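Local coordinates for protein Abbfa_003403 (Acinetobacter baumannii, PDB 4ZXH) that probably builds a peptide product as a four-domain nonribosomal peptide synthetase, with condensation, adenylation, carrier and thioesterase domains in one chain, at residues P974-F986 and Y1034-E1046. Sequence-based numbering, arbitrary orientation.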
loop_
_atom_site.group_PDB
_atom_site.type_symbol
_atom_site.label_atom_id
_atom_site.label_comp_id
_atom_site.label_asym_id
_atom_site.label_seq_id
_atom_site.Cartn_x
_atom_site.Cartn_y
_atom_site.Cartn_z
ATOM N N PRO A 974 -3.252 -6.454 -27.799
ATOM C CA PRO A 974 -3.332 -4.986 -27.869
ATOM C C PRO A 974 -4.450 -4.530 -28.795
ATOM O O PRO A 974 -4.726 -5.230 -29.744
ATOM C CB PRO A 974 -1.962 -4.588 -28.419
ATOM C CG PRO A 974 -1.477 -5.808 -29.114
ATOM C CD PRO A 974 -1.942 -6.934 -28.253
ATOM N N ARG A 975 -5.087 -3.394 -28.530
ATOM C CA ARG A 975 -6.329 -3.070 -29.242
ATOM C C ARG A 975 -6.263 -1.815 -30.126
ATOM O O ARG A 975 -7.106 -1.625 -31.004
ATOM C CB ARG A 975 -7.474 -2.941 -28.222
ATOM C CG ARG A 975 -7.707 -4.231 -27.394
ATOM C CD ARG A 975 -8.464 -3.988 -26.082
ATOM N NE ARG A 975 -7.697 -3.148 -25.165
ATOM C CZ ARG A 975 -8.173 -2.673 -24.017
ATOM N NH1 ARG A 975 -9.414 -2.969 -23.647
ATOM N NH2 ARG A 975 -7.408 -1.914 -23.234
ATOM N N ASP A 976 -5.263 -0.969 -29.922
ATOM C CA ASP A 976 -5.131 0.222 -30.749
ATOM C C ASP A 976 -3.642 0.488 -31.009
ATOM O O ASP A 976 -2.796 -0.265 -30.515
ATOM C CB ASP A 976 -5.857 1.409 -30.079
ATOM C CG ASP A 976 -5.219 1.846 -28.770
ATOM O OD1 ASP A 976 -4.243 1.213 -28.324
ATOM O OD2 ASP A 976 -5.711 2.835 -28.175
ATOM N N PRO A 977 -3.305 1.526 -31.806
ATOM C CA PRO A 977 -1.874 1.777 -32.052
ATOM C C PRO A 977 -0.991 1.981 -30.791
ATOM O O PRO A 977 0.174 1.597 -30.793
ATOM C CB PRO A 977 -1.900 3.053 -32.903
ATOM C CG PRO A 977 -3.170 2.927 -33.705
ATOM C CD PRO A 977 -4.159 2.278 -32.752
ATOM N N ILE A 978 -1.522 2.589 -29.740
ATOM C CA ILE A 978 -0.726 2.796 -28.541
ATOM C C ILE A 978 -0.396 1.462 -27.873
ATOM O O ILE A 978 0.742 1.206 -27.485
ATOM C CB ILE A 978 -1.453 3.706 -27.538
ATOM C CG1 ILE A 978 -1.353 5.182 -27.961
ATOM C CG2 ILE A 978 -0.914 3.493 -26.138
ATOM C CD1 ILE A 978 -2.114 6.122 -27.049
ATOM N N GLU A 979 -1.379 0.588 -27.750
ATOM C CA GLU A 979 -1.089 -0.679 -27.102
ATOM C C GLU A 979 -0.209 -1.564 -28.007
ATOM O O GLU A 979 0.611 -2.329 -27.500
ATOM C CB GLU A 979 -2.387 -1.389 -26.704
ATOM C CG GLU A 979 -3.230 -0.588 -25.714
ATOM C CD GLU A 979 -4.536 -1.264 -25.366
ATOM O OE1 GLU A 979 -4.900 -2.263 -26.028
ATOM O OE2 GLU A 979 -5.206 -0.791 -24.427
ATOM N N ILE A 980 -0.341 -1.441 -29.332
ATOM C CA ILE A 980 0.554 -2.170 -30.238
ATOM C C ILE A 980 2.021 -1.762 -30.032
ATOM O O ILE A 980 2.892 -2.624 -29.912
ATOM C CB ILE A 980 0.152 -1.975 -31.715
ATOM C CG1 ILE A 980 -1.183 -2.682 -31.965
ATOM C CG2 ILE A 980 1.211 -2.538 -32.633
ATOM C CD1 ILE A 980 -1.730 -2.517 -33.376
ATOM N N GLU A 981 2.285 -0.458 -29.937
ATOM C CA GLU A 981 3.644 0.030 -29.721
ATOM C C GLU A 981 4.219 -0.376 -28.350
ATOM O O GLU A 981 5.396 -0.708 -28.240
ATOM C CB GLU A 981 3.695 1.549 -29.868
ATOM C CG GLU A 981 5.077 2.132 -29.631
ATOM C CD GLU A 981 5.825 2.484 -30.912
ATOM O OE1 GLU A 981 5.182 2.978 -31.868
ATOM O OE2 GLU A 981 7.061 2.258 -30.955
ATOM N N LEU A 982 3.402 -0.355 -27.304
ATOM C CA LEU A 982 3.889 -0.767 -25.990
ATOM C C LEU A 982 4.145 -2.274 -25.934
ATOM O O LEU A 982 5.121 -2.712 -25.335
ATOM C CB LEU A 982 2.908 -0.364 -24.890
ATOM C CG LEU A 982 2.709 1.147 -24.728
ATOM C CD1 LEU A 982 1.535 1.471 -23.775
ATOM C CD2 LEU A 982 4.018 1.797 -24.267
ATOM N N CYS A 983 3.283 -3.071 -26.560
ATOM C CA CYS A 983 3.483 -4.513 -26.531
ATOM C C CYS A 983 4.771 -4.875 -27.228
ATOM O O CYS A 983 5.616 -5.553 -26.649
ATOM C CB CYS A 983 2.322 -5.265 -27.176
ATOM S SG CYS A 983 0.921 -5.479 -26.098
ATOM N N THR A 984 4.926 -4.418 -28.464
ATOM C CA THR A 984 6.184 -4.619 -29.173
ATOM C C THR A 984 7.394 -4.145 -28.353
ATOM O O THR A 984 8.433 -4.789 -28.341
ATOM C CB THR A 984 6.161 -3.908 -30.505
ATOM O OG1 THR A 984 5.179 -4.539 -31.319
ATOM C CG2 THR A 984 7.469 -4.063 -31.188
ATOM N N THR A 985 7.249 -3.044 -27.628
ATOM C CA THR A 985 8.381 -2.557 -26.856
ATOM C C THR A 985 8.644 -3.455 -25.644
ATOM O O THR A 985 9.789 -3.847 -25.398
ATOM C CB THR A 985 8.189 -1.113 -26.417
ATOM O OG1 THR A 985 8.092 -0.284 -27.581
ATOM C CG2 THR A 985 9.383 -0.671 -25.702
ATOM N N PHE A 986 7.599 -3.818 -24.912
ATOM C CA PHE A 986 7.760 -4.809 -23.844
ATOM C C PHE A 986 8.411 -6.093 -24.339
ATOM O O PHE A 986 9.339 -6.590 -23.683
ATOM C CB PHE A 986 6.433 -5.167 -23.205
ATOM C CG PHE A 986 5.992 -4.216 -22.139
ATOM C CD1 PHE A 986 6.212 -2.843 -22.279
ATOM C CD2 PHE A 986 5.316 -4.690 -21.012
ATOM C CE1 PHE A 986 5.775 -1.947 -21.299
ATOM C CE2 PHE A 986 4.880 -3.812 -20.032
ATOM C CZ PHE A 986 5.097 -2.434 -20.173
ATOM N N TYR A 1034 2.197 2.546 -13.362
ATOM C CA TYR A 1034 1.448 2.001 -14.476
ATOM C C TYR A 1034 2.281 0.962 -15.250
ATOM O O TYR A 1034 2.757 1.236 -16.342
ATOM C CB TYR A 1034 0.981 3.136 -15.403
ATOM C CG TYR A 1034 0.202 4.179 -14.646
ATOM C CD1 TYR A 1034 -1.147 4.001 -14.346
ATOM C CD2 TYR A 1034 0.828 5.323 -14.186
ATOM C CE1 TYR A 1034 -1.854 4.956 -13.628
ATOM C CE2 TYR A 1034 0.131 6.278 -13.464
ATOM C CZ TYR A 1034 -1.216 6.084 -13.189
ATOM O OH TYR A 1034 -1.941 7.003 -12.466
ATOM N N SER A 1035 2.393 -0.257 -14.726
ATOM C CA SER A 1035 3.361 -1.229 -15.259
ATOM C C SER A 1035 2.824 -2.360 -16.170
ATOM O O SER A 1035 3.572 -3.256 -16.579
ATOM C CB SER A 1035 4.115 -1.850 -14.083
ATOM O OG SER A 1035 3.204 -2.261 -13.090
ATOM N N THR A 1036 1.543 -2.317 -16.497
ATOM C CA THR A 1036 1.021 -3.148 -17.576
ATOM C C THR A 1036 0.823 -2.291 -18.804
ATOM O O THR A 1036 0.750 -1.069 -18.693
ATOM C CB THR A 1036 -0.307 -3.790 -17.229
ATOM O OG1 THR A 1036 -1.309 -2.764 -17.168
ATOM C CG2 THR A 1036 -0.215 -4.566 -15.905
ATOM N N VAL A 1037 0.719 -2.916 -19.975
ATOM C CA VAL A 1037 0.507 -2.147 -21.200
ATOM C C VAL A 1037 -0.839 -1.428 -21.145
ATOM O O VAL A 1037 -0.950 -0.269 -21.550
ATOM C CB VAL A 1037 0.567 -3.026 -22.442
ATOM C CG1 VAL A 1037 0.150 -2.229 -23.657
ATOM C CG2 VAL A 1037 1.970 -3.565 -22.620
ATOM N N GLU A 1038 -1.857 -2.097 -20.604
ATOM C CA GLU A 1038 -3.163 -1.458 -20.521
ATOM C C GLU A 1038 -3.084 -0.158 -19.735
ATOM O O GLU A 1038 -3.520 0.900 -20.215
ATOM C CB GLU A 1038 -4.200 -2.369 -19.873
ATOM C CG GLU A 1038 -5.633 -1.867 -20.096
ATOM C CD GLU A 1038 -6.563 -2.186 -18.945
ATOM O OE1 GLU A 1038 -6.100 -2.156 -17.786
ATOM O OE2 GLU A 1038 -7.749 -2.488 -19.198
ATOM N N ARG A 1039 -2.531 -0.248 -18.525
ATOM C CA ARG A 1039 -2.569 0.868 -17.601
ATOM C C ARG A 1039 -1.708 2.024 -18.099
ATOM O O ARG A 1039 -2.092 3.188 -17.984
ATOM C CB ARG A 1039 -2.131 0.415 -16.208
ATOM C CG ARG A 1039 -3.271 -0.245 -15.464
ATOM C CD ARG A 1039 -2.858 -1.015 -14.209
ATOM N NE ARG A 1039 -2.101 -0.256 -13.205
ATOM C CZ ARG A 1039 -2.507 0.873 -12.633
ATOM N NH1 ARG A 1039 -3.661 1.450 -12.968
ATOM N NH2 ARG A 1039 -1.741 1.448 -11.731
ATOM N N LEU A 1040 -0.554 1.702 -18.667
ATOM C CA LEU A 1040 0.359 2.729 -19.153
ATOM C C LEU A 1040 -0.236 3.365 -20.391
ATOM O O LEU A 1040 -0.108 4.561 -20.608
ATOM C CB LEU A 1040 1.734 2.123 -19.445
ATOM C CG LEU A 1040 2.874 2.990 -19.985
ATOM C CD1 LEU A 1040 3.280 4.093 -19.018
ATOM C CD2 LEU A 1040 4.043 2.069 -20.270
ATOM N N GLY A 1041 -0.910 2.544 -21.190
ATOM C CA GLY A 1041 -1.562 2.990 -22.406
ATOM C C GLY A 1041 -2.668 3.987 -22.116
ATOM O O GLY A 1041 -2.829 4.935 -22.875
ATOM N N GLU A 1042 -3.423 3.792 -21.031
ATOM C CA GLU A 1042 -4.465 4.760 -20.662
ATOM C C GLU A 1042 -3.832 6.113 -20.319
ATOM O O GLU A 1042 -4.349 7.166 -20.705
ATOM C CB GLU A 1042 -5.318 4.251 -19.487
ATOM C CG GLU A 1042 -6.105 2.985 -19.806
ATOM C CD GLU A 1042 -6.835 2.379 -18.608
ATOM O OE1 GLU A 1042 -6.707 2.895 -17.478
ATOM O OE2 GLU A 1042 -7.544 1.367 -18.808
ATOM N N ILE A 1043 -2.703 6.073 -19.612
ATOM C CA ILE A 1043 -1.964 7.273 -19.236
ATOM C C ILE A 1043 -1.471 8.049 -20.453
ATOM O O ILE A 1043 -1.619 9.264 -20.534
ATOM C CB ILE A 1043 -0.760 6.906 -18.354
ATOM C CG1 ILE A 1043 -1.245 6.522 -16.961
ATOM C CG2 ILE A 1043 0.244 8.052 -18.283
ATOM C CD1 ILE A 1043 -2.200 7.528 -16.383
ATOM N N ILE A 1044 -0.874 7.336 -21.395
ATOM C CA ILE A 1044 -0.369 7.949 -22.606
ATOM C C ILE A 1044 -1.515 8.472 -23.479
ATOM O O ILE A 1044 -1.407 9.526 -24.109
ATOM C CB ILE A 1044 0.467 6.948 -23.384
ATOM C CG1 ILE A 1044 1.749 6.654 -22.620
ATOM C CG2 ILE A 1044 0.795 7.461 -24.754
ATOM C CD1 ILE A 1044 2.599 5.583 -23.275
ATOM N N ARG A 1045 -2.621 7.733 -23.480
ATOM C CA ARG A 1045 -3.805 8.057 -24.279
ATOM C C ARG A 1045 -4.436 9.385 -23.863
ATOM O O ARG A 1045 -5.029 10.088 -24.700
ATOM C CB ARG A 1045 -4.826 6.929 -24.164
ATOM C CG ARG A 1045 -5.990 7.029 -25.106
ATOM C CD ARG A 1045 -6.828 5.752 -25.089
ATOM N NE ARG A 1045 -6.083 4.606 -25.610
ATOM C CZ ARG A 1045 -5.710 3.560 -24.879
ATOM N NH1 ARG A 1045 -6.019 3.490 -23.588
ATOM N NH2 ARG A 1045 -5.035 2.570 -25.438
ATOM N N GLU A 1046 -4.310 9.707 -22.570
ATOM C CA GLU A 1046 -4.845 10.947 -21.996
ATOM C C GLU A 1046 -4.225 12.182 -22.631
ATOM O O GLU A 1046 -4.876 13.221 -22.742
ATOM C CB GLU A 1046 -4.613 11.009 -20.482
ATOM C CG GLU A 1046 -5.587 10.224 -19.627
ATOM C CD GLU A 1046 -5.190 10.195 -18.148
ATOM O OE1 GLU A 1046 -4.196 10.867 -17.769
ATOM O OE2 GLU A 1046 -5.872 9.488 -17.368
HETATM O O HOH W 1 -4.826 1.199 -22.660
#
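Val1037 is a knob that helix 1037-1046 pushes into helix 977-986, fitting among Glu979, Leu982, Cys983 and Phe986. Its branched beta carbon serves two neighbours at once: CG1 lies 3.6 Å from Leu982 CB, while CG2, anti to the carbonyl carbon, sits over the centre of the Phe986 ring in a CH-pi contact. Ser1035 O meets the edge of that ring, 3.7 Å from Phe986 CE2. Leu982 returns the knob, seated among Val1037, Leu1040, Gly1041 and Ile1044; because Gly1041 has no side chain, Leu982 CD1 comes within 3.7 Å of Gly1041 CA. Knobs-into-holes packing thus joins segments 977-986 and 1037-1046 of the first and last helices of the carrier-protein bundle, whose axes run at 131°, and Leu1018 of helix 1008-1022 also touches Leu982.

Toward the partly exposed Arg1045 the apolar packing gives way to charge and water. Arg1045, long enough to reach across to Asp976, is bent at chi3 (-65°) and brings NH2 2.8 Å from Asp976 OD2, tilted from both flat groups; NH2 also makes a longer salt bridge to Glu979 OE2 (3.5 Å). Asp976 OD1 meanwhile N-caps helix 977-986 by accepting from Glu979 N. Arg975 holds the Glu979 carboxylate side-on through NE and NH2, which should fix its rotation. A water links Glu979 OE2, Glu1038 O and Arg1045 NH1, and that last nitrogen also salt-bridges Asp1230, beyond the two helices.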